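Long-range contacts in phosphoethanolamine N-methyltransferase 1 (Haemonchus contortus, PDB 4KRG), which catalyses the S-adenosylmethionine-dependent N-methylation of phosphoethanolamine, probably an early step of phosphocholine biosynthesis in this nematode: residues V300-Q305 and N327-E332; P308-N313 and A377-A382; K59-I64 and E77-V82. One frame throughout, in Å; residues are numbered along the deposited sequence.

Contact 1 of 3, residues V300-Q305 and N327-E332; sequences VFTPRQ and NVETKE
Val300 and Val328 join two parallel strands, 297-302 and 324-329, which with helix 314-321 form a beta-alpha-beta unit in the C-terminal half of this di-domain methyltransferase. The tight part is the strand pair itself. Val328 N donates to Val300 O at 2.7 Å, almost straight at 169°, and Thr302 N donates in turn to Val328 O at 3.0 Å. On one face of the sheet, Phe301 meets Val328 through a ring corner, CD1 resting 3.9 Å from Val328 CB, while the methyl CG2 of Thr330 comes up to Phe301 CE1. The phenyl ring is put there by a chi1 of 176°, which sets CG opposite the backbone N. Strand 372-378 lies on the other flank of 297-302, and strand 350-354 beyond 324-329, so this half of the contact is enclosed.

Beyond this ladder side chains take over. Arg304 reaches back with an extended chain from CG to NE and forms a buried salt bridge with Glu329, whose own chain folds over at chi2 to meet it. Arg304 NH2 lies 2.7 Å from Glu329 OE2 and its NE 2.8 Å from Glu329 OE1, yet both hydrogen bonds are bent and weak, consistent with planes turned 50° from each other. Ser338 of helix 332-345 gives OE2 a further hydrogen bond from the helix side, so that OE2 has two partners.

The solvent side is carried by Lys331, the N-cap residue of that helix. Its aliphatic chain runs over the turn at 303-304, with CG and CE beside the peptide oxygens, next to the exposed Gln305. There Lys331 NZ donates to Pro303 O at 2.8 Å, from a position tilted off the carbonyl plane.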
# COMPACT_ATOMS: atom_id res chain seq x y z
N VAL A 300 -0.67 7.49 -13.80
CA VAL A 300 -0.03 8.70 -13.28
C VAL A 300 1.14 8.34 -12.36
O VAL A 300 1.02 7.47 -11.50
CB VAL A 300 -1.05 9.61 -12.55
CG1 VAL A 300 -0.35 10.72 -11.77
CG2 VAL A 300 -2.03 10.20 -13.55
N PHE A 301 2.28 8.99 -12.56
CA PHE A 301 3.48 8.68 -11.80
C PHE A 301 4.04 9.96 -11.19
O PHE A 301 4.39 10.89 -11.91
CB PHE A 301 4.51 8.01 -12.73
CG PHE A 301 5.84 7.71 -12.08
CD1 PHE A 301 6.00 6.61 -11.26
CD2 PHE A 301 6.95 8.50 -12.34
CE1 PHE A 301 7.22 6.33 -10.67
CE2 PHE A 301 8.17 8.23 -11.77
CZ PHE A 301 8.30 7.15 -10.93
N THR A 302 4.09 10.03 -9.86
CA THR A 302 4.58 11.23 -9.17
C THR A 302 5.55 10.89 -8.02
O THR A 302 5.12 10.63 -6.90
CB THR A 302 3.41 12.10 -8.64
OG1 THR A 302 2.61 11.33 -7.74
CG2 THR A 302 2.54 12.58 -9.78
N PRO A 303 6.86 10.89 -8.31
CA PRO A 303 7.86 10.50 -7.31
C PRO A 303 8.10 11.59 -6.26
O PRO A 303 8.60 11.28 -5.18
CB PRO A 303 9.12 10.28 -8.14
CG PRO A 303 8.94 11.19 -9.32
CD PRO A 303 7.47 11.15 -9.63
N ARG A 304 7.76 12.83 -6.60
CA ARG A 304 7.93 13.97 -5.68
C ARG A 304 9.34 14.03 -5.09
O ARG A 304 9.51 14.01 -3.88
CB ARG A 304 6.89 13.92 -4.56
CG ARG A 304 5.44 13.90 -5.05
CD ARG A 304 4.51 13.63 -3.89
NE ARG A 304 3.15 13.30 -4.31
CZ ARG A 304 2.06 13.84 -3.79
NH1 ARG A 304 2.17 14.74 -2.82
NH2 ARG A 304 0.87 13.49 -4.22
N GLN A 305 10.34 14.12 -5.97
CA GLN A 305 11.72 14.18 -5.53
C GLN A 305 12.15 15.61 -5.22
O GLN A 305 12.64 15.90 -4.12
CB GLN A 305 12.66 13.58 -6.56
CG GLN A 305 14.11 13.70 -6.14
CD GLN A 305 15.09 13.25 -7.19
OE1 GLN A 305 15.83 12.29 -6.99
NE2 GLN A 305 15.13 13.97 -8.32
N ASN A 327 -2.50 6.36 -9.74
CA ASN A 327 -1.41 7.28 -9.47
C ASN A 327 -0.41 6.59 -8.56
O ASN A 327 -0.73 6.22 -7.42
CB ASN A 327 -1.97 8.54 -8.81
CG ASN A 327 -0.92 9.62 -8.54
OD1 ASN A 327 0.29 9.37 -8.52
ND2 ASN A 327 -1.39 10.83 -8.29
N VAL A 328 0.81 6.42 -9.06
CA VAL A 328 1.90 5.79 -8.32
C VAL A 328 2.63 6.83 -7.50
O VAL A 328 3.00 7.88 -8.02
CB VAL A 328 2.92 5.16 -9.30
CG1 VAL A 328 4.00 4.42 -8.54
CG2 VAL A 328 2.22 4.22 -10.26
N GLU A 329 2.83 6.54 -6.21
CA GLU A 329 3.65 7.38 -5.34
C GLU A 329 4.86 6.55 -4.90
O GLU A 329 4.78 5.33 -4.80
CB GLU A 329 2.84 7.82 -4.10
CG GLU A 329 1.52 8.54 -4.41
CD GLU A 329 1.67 10.06 -4.50
OE1 GLU A 329 2.82 10.55 -4.57
OE2 GLU A 329 0.64 10.77 -4.48
N THR A 330 5.99 7.21 -4.65
CA THR A 330 7.18 6.49 -4.17
C THR A 330 7.63 6.95 -2.79
O THR A 330 8.54 6.36 -2.20
CB THR A 330 8.36 6.58 -5.16
OG1 THR A 330 8.84 7.93 -5.21
CG2 THR A 330 7.94 6.14 -6.54
N LYS A 331 7.00 8.00 -2.27
CA LYS A 331 7.30 8.48 -0.93
C LYS A 331 6.18 8.09 0.04
O LYS A 331 5.06 8.57 -0.08
CB LYS A 331 7.47 10.01 -0.94
CG LYS A 331 8.43 10.55 -1.99
CD LYS A 331 9.85 10.66 -1.46
CE LYS A 331 10.75 11.49 -2.38
NZ LYS A 331 10.99 10.85 -3.70
N GLU A 332 6.50 7.21 1.00
CA GLU A 332 5.51 6.66 1.92
C GLU A 332 4.61 7.71 2.58
O GLU A 332 3.39 7.53 2.65
CB GLU A 332 6.18 5.82 3.01
CG GLU A 332 6.86 4.57 2.51
CD GLU A 332 8.33 4.76 2.21
OE1 GLU A 332 8.75 5.91 1.94
OE2 GLU A 332 9.09 3.77 2.24

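Contact 2 of 3, residues P308-N313 and A377-A382; sequences PFLHVN and ATELLA
The carboxylate of Glu379 has one face against Leu310: Leu310 CD2 stands over the group, 3.6 Å from Glu379 CD and equally far, 4.0 Å, from Glu379 OE1 and Glu379 OE2. The same methyl presses on Glu379 CG at 3.5 Å, so the leucine tip packs across the whole end of the extended glutamate chain. Both oxygens also accept from backbone, OE1 from Gln305 N and OE2 from Arg306 N. Within the loop itself, Pro308 CG lies over the centre of one face of the Phe309 ring, and the imidazole of His311, whose CB points away from 377-382, bonds through NE2 to Glu274.

Residues 308-313 belong to the loop between strand 297-302 and helix 314-321, which here lies against the C-terminal end of parallel strand 372-378 and the start of helix 380-383, where Glu379 holds the N-cap position. The arrangement is consistent with a Rossmann-like sheet, whose loops gather at the C-terminal ends of its parallel strands. No direct hydrogen bond crosses the contact. Instead one water is gripped three ways: it donates to Leu310 O at 2.8 Å and to Glu379 OE1 at 2.7 Å, and accepts from Thr378 OG1.

Thr378 divides its branches between the two kinds of contact. With chi1 at 51°, OG1 sits between the backbone N and carbonyl carbon and serves the water, whereas CG2 enters the apolar side. There it meets Leu310 CD1 at 4.1 Å, Val312 CG2 at 4.0 Å and the His311 backbone, leucine and threonine pointing antiparallel alongside one another.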
# COMPACT_ATOMS: atom_id res chain seq x y z
N PRO A 308 7.69 18.12 -2.41
CA PRO A 308 6.48 17.36 -2.11
C PRO A 308 5.26 17.86 -2.88
O PRO A 308 4.28 17.13 -3.06
CB PRO A 308 6.29 17.59 -0.60
CG PRO A 308 7.00 18.88 -0.33
CD PRO A 308 8.17 18.90 -1.26
N PHE A 309 5.33 19.11 -3.32
CA PHE A 309 4.22 19.75 -4.01
C PHE A 309 4.23 19.54 -5.52
O PHE A 309 3.29 19.92 -6.22
CB PHE A 309 4.19 21.24 -3.68
CG PHE A 309 4.22 21.52 -2.20
CD1 PHE A 309 3.24 21.00 -1.37
CD2 PHE A 309 5.24 22.27 -1.64
CE1 PHE A 309 3.27 21.24 -0.01
CE2 PHE A 309 5.27 22.52 -0.29
CZ PHE A 309 4.28 22.00 0.53
N LEU A 310 5.30 18.93 -6.02
CA LEU A 310 5.39 18.62 -7.44
C LEU A 310 4.72 17.27 -7.71
O LEU A 310 5.29 16.21 -7.47
CB LEU A 310 6.85 18.59 -7.91
CG LEU A 310 7.12 18.33 -9.39
CD1 LEU A 310 6.32 19.28 -10.26
CD2 LEU A 310 8.60 18.48 -9.69
N HIS A 311 3.48 17.33 -8.20
CA HIS A 311 2.72 16.14 -8.51
C HIS A 311 1.54 16.47 -9.43
O HIS A 311 1.37 17.62 -9.83
CB HIS A 311 2.23 15.44 -7.24
CG HIS A 311 1.17 16.19 -6.49
ND1 HIS A 311 0.11 15.57 -5.87
CD2 HIS A 311 1.01 17.52 -6.27
CE1 HIS A 311 -0.66 16.48 -5.30
NE2 HIS A 311 -0.13 17.67 -5.52
N VAL A 312 0.76 15.45 -9.75
CA VAL A 312 -0.38 15.56 -10.65
C VAL A 312 -1.65 15.53 -9.82
O VAL A 312 -1.78 14.71 -8.92
CB VAL A 312 -0.40 14.36 -11.63
CG1 VAL A 312 -1.68 14.37 -12.46
CG2 VAL A 312 0.83 14.36 -12.52
N ASN A 313 -2.58 16.43 -10.12
CA ASN A 313 -3.86 16.46 -9.42
C ASN A 313 -4.78 15.42 -10.04
O ASN A 313 -5.60 15.74 -10.91
CB ASN A 313 -4.47 17.86 -9.51
CG ASN A 313 -5.67 18.03 -8.62
OD1 ASN A 313 -6.25 17.06 -8.13
ND2 ASN A 313 -6.07 19.28 -8.40
N ALA A 377 2.85 12.34 -15.95
CA ALA A 377 3.86 12.18 -14.90
C ALA A 377 4.65 13.44 -14.63
O ALA A 377 4.84 14.27 -15.53
CB ALA A 377 4.80 11.04 -15.24
N THR A 378 5.11 13.57 -13.40
CA THR A 378 6.05 14.62 -13.02
C THR A 378 7.39 13.94 -12.73
O THR A 378 7.40 12.85 -12.17
CB THR A 378 5.55 15.42 -11.78
OG1 THR A 378 5.21 14.51 -10.73
CG2 THR A 378 4.31 16.26 -12.12
N GLU A 379 8.50 14.56 -13.11
CA GLU A 379 9.85 14.06 -12.78
C GLU A 379 10.21 12.67 -13.31
O GLU A 379 11.02 11.98 -12.69
CB GLU A 379 10.08 14.06 -11.27
CG GLU A 379 10.07 15.41 -10.62
CD GLU A 379 10.31 15.32 -9.13
OE1 GLU A 379 9.45 14.75 -8.42
OE2 GLU A 379 11.36 15.80 -8.66
N LEU A 380 9.63 12.25 -14.43
CA LEU A 380 9.94 10.92 -14.97
C LEU A 380 11.40 10.78 -15.40
O LEU A 380 12.11 9.90 -14.92
CB LEU A 380 9.02 10.58 -16.15
CG LEU A 380 9.23 9.18 -16.73
CD1 LEU A 380 8.70 8.10 -15.79
CD2 LEU A 380 8.60 9.06 -18.11
N LEU A 381 11.83 11.64 -16.32
CA LEU A 381 13.20 11.60 -16.83
C LEU A 381 14.20 11.96 -15.74
O LEU A 381 15.32 11.46 -15.72
CB LEU A 381 13.37 12.55 -18.02
CG LEU A 381 12.27 12.56 -19.08
CD1 LEU A 381 12.61 13.53 -20.20
CD2 LEU A 381 12.06 11.18 -19.65
N ALA A 382 13.78 12.82 -14.82
CA ALA A 382 14.65 13.30 -13.76
C ALA A 382 15.04 12.20 -12.77
O ALA A 382 16.15 12.19 -12.25
CB ALA A 382 13.98 14.46 -13.03
O HOH W 1 6.79 14.25 -8.84

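Contact 3 of 3, residues K59-I64 and E77-V82; sequences KDVVDI and ETARWV
Asp60 pairs with Trp81 and Val61 with Val82 in parallel register, Val61 N donating to Trp81 O at 2.9 Å with an N-H...O angle of 164°. This is the pairing of strand 60-64 with strand 81-86, joined through helix 70-78 as the first beta-alpha-beta unit of the Rossmann-like methyltransferase domain. Val61 O in turn receives a CA-H...O contact from Val82. At the start of the pair, Lys59 O takes Arg80 N at 2.7 Å and, weakly, Trp81 N, so one carbonyl holds the chain as it comes off the helix and enters its strand.

On the face turned to helix 70-78 the packing is apolar. Val61 CG2 touches Ala79 CB at 3.7 Å, Val61 CB lies near Val82 CG2, and Asp63 CB borders Val82 CG1. The side chain of Asp63 lies about 5 Å from the bound S-adenosylhomocysteine and bonds through OD2 to Thr72 of the helix; its strand leads into the glycine-rich loop characteristic of these enzymes, which links the pairing to the cofactor site.

The opposite face carries Asp60 and Trp81. Asp60 CB meets the edge of the indole near its plane, 3.9 Å from Trp81 CE3, while the indole nitrogen bonds to Ser106. Arg80, which is exposed, bends at chi3 (73°) and brings its guanidinium side-on to the carboxylate of Asp60. The two planes are only 20° apart, and each carboxylate oxygen uses its syn lone pair, which gives a two-pronged salt bridge. Asp60 OD1 lies near the guanidinium plane, 2.9 Å from Arg80 NE, and Arg80 NH2 reaches Asp60 OD2 at 2.8 Å.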
# COMPACT_ATOMS: atom_id res chain seq x y z
N LYS A 59 3.86 -25.36 -2.05
CA LYS A 59 4.35 -24.48 -1.00
C LYS A 59 3.63 -24.70 0.33
O LYS A 59 2.48 -25.11 0.36
CB LYS A 59 4.28 -23.02 -1.46
CG LYS A 59 5.26 -22.73 -2.60
CD LYS A 59 5.09 -21.36 -3.23
CE LYS A 59 6.04 -21.20 -4.42
NZ LYS A 59 5.34 -20.73 -5.65
N ASP A 60 4.35 -24.42 1.42
CA ASP A 60 3.80 -24.47 2.77
C ASP A 60 3.40 -23.06 3.23
O ASP A 60 4.19 -22.12 3.14
CB ASP A 60 4.82 -25.08 3.74
CG ASP A 60 5.24 -26.48 3.34
OD1 ASP A 60 4.44 -27.19 2.70
OD2 ASP A 60 6.39 -26.89 3.66
N VAL A 61 2.18 -22.93 3.73
CA VAL A 61 1.62 -21.63 4.11
C VAL A 61 1.19 -21.64 5.57
O VAL A 61 0.68 -22.64 6.06
CB VAL A 61 0.38 -21.29 3.25
CG1 VAL A 61 -0.16 -19.92 3.58
CG2 VAL A 61 0.72 -21.38 1.77
N VAL A 62 1.41 -20.54 6.28
CA VAL A 62 0.83 -20.40 7.61
C VAL A 62 -0.12 -19.21 7.60
O VAL A 62 0.26 -18.09 7.26
CB VAL A 62 1.90 -20.27 8.72
CG1 VAL A 62 2.85 -19.11 8.47
CG2 VAL A 62 1.23 -20.13 10.08
N ASP A 63 -1.39 -19.48 7.93
CA ASP A 63 -2.43 -18.45 7.96
C ASP A 63 -2.70 -18.12 9.41
O ASP A 63 -3.36 -18.89 10.11
CB ASP A 63 -3.69 -18.96 7.25
CG ASP A 63 -4.85 -17.96 7.30
OD1 ASP A 63 -4.67 -16.81 7.76
OD2 ASP A 63 -5.96 -18.34 6.86
N ILE A 64 -2.19 -16.98 9.86
CA ILE A 64 -2.22 -16.62 11.28
C ILE A 64 -3.34 -15.62 11.57
O ILE A 64 -3.40 -14.55 10.97
CB ILE A 64 -0.88 -16.02 11.71
CG1 ILE A 64 0.25 -16.99 11.36
CG2 ILE A 64 -0.87 -15.72 13.20
CD1 ILE A 64 1.62 -16.46 11.67
N GLU A 77 -6.37 -25.13 -1.35
CA GLU A 77 -6.70 -25.70 -2.66
C GLU A 77 -5.45 -25.90 -3.50
O GLU A 77 -5.38 -26.83 -4.30
CB GLU A 77 -7.67 -24.81 -3.43
CG GLU A 77 -9.09 -24.81 -2.91
CD GLU A 77 -9.98 -23.83 -3.66
OE1 GLU A 77 -9.55 -23.32 -4.72
OE2 GLU A 77 -11.11 -23.57 -3.19
N THR A 78 -4.47 -25.01 -3.35
CA THR A 78 -3.27 -25.10 -4.17
C THR A 78 -1.96 -25.27 -3.39
O THR A 78 -1.00 -25.86 -3.90
CB THR A 78 -3.16 -23.94 -5.16
OG1 THR A 78 -3.29 -22.69 -4.46
CG2 THR A 78 -4.27 -24.05 -6.20
N ALA A 79 -1.92 -24.78 -2.15
CA ALA A 79 -0.74 -24.95 -1.30
C ALA A 79 -0.56 -26.42 -0.96
O ALA A 79 -1.54 -27.17 -0.88
CB ALA A 79 -0.88 -24.14 -0.03
N ARG A 80 0.68 -26.84 -0.76
CA ARG A 80 0.91 -28.22 -0.33
C ARG A 80 0.27 -28.44 1.02
O ARG A 80 -0.40 -29.45 1.24
CB ARG A 80 2.40 -28.54 -0.25
CG ARG A 80 2.66 -29.97 0.19
CD ARG A 80 4.12 -30.33 0.19
NE ARG A 80 4.85 -29.70 1.29
CZ ARG A 80 6.04 -30.11 1.72
NH1 ARG A 80 6.64 -31.14 1.14
NH2 ARG A 80 6.63 -29.48 2.73
N TRP A 81 0.45 -27.48 1.92
CA TRP A 81 -0.01 -27.62 3.29
C TRP A 81 -0.23 -26.24 3.88
O TRP A 81 0.48 -25.29 3.57
CB TRP A 81 1.05 -28.37 4.09
CG TRP A 81 0.85 -28.40 5.57
CD1 TRP A 81 0.03 -29.23 6.28
CD2 TRP A 81 1.54 -27.61 6.54
NE1 TRP A 81 0.15 -28.98 7.62
CE2 TRP A 81 1.08 -27.99 7.81
CE3 TRP A 81 2.51 -26.60 6.45
CZ2 TRP A 81 1.55 -27.40 8.99
CZ3 TRP A 81 2.97 -26.01 7.62
CH2 TRP A 81 2.49 -26.42 8.87
N VAL A 82 -1.24 -26.12 4.74
CA VAL A 82 -1.54 -24.86 5.40
C VAL A 82 -1.68 -25.11 6.90
O VAL A 82 -2.38 -26.04 7.31
CB VAL A 82 -2.85 -24.24 4.88
CG1 VAL A 82 -3.09 -22.88 5.52
CG2 VAL A 82 -2.81 -24.13 3.36

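How the contacts relate
Contacts 1 and 2 adjoin, their centres about 7 Å apart: contact 1 pairs strand 297-302 with 324-329, and contact 2 sets the loop that follows this strand on 372-378, its neighbour on the other side. Contact 3 repeats the parallel beta-alpha-beta pairing of contact 1 in the cofactor-binding half, with its centre about 34 Å from that of contact 1. Backbone bonds and an arginine-carboxylate pair mark both, but the pair is buried and twisted in contact 1, nearly coplanar and on the exposed side in contact 3. Contact 2, wholly buried, relies on apolar packing and one water.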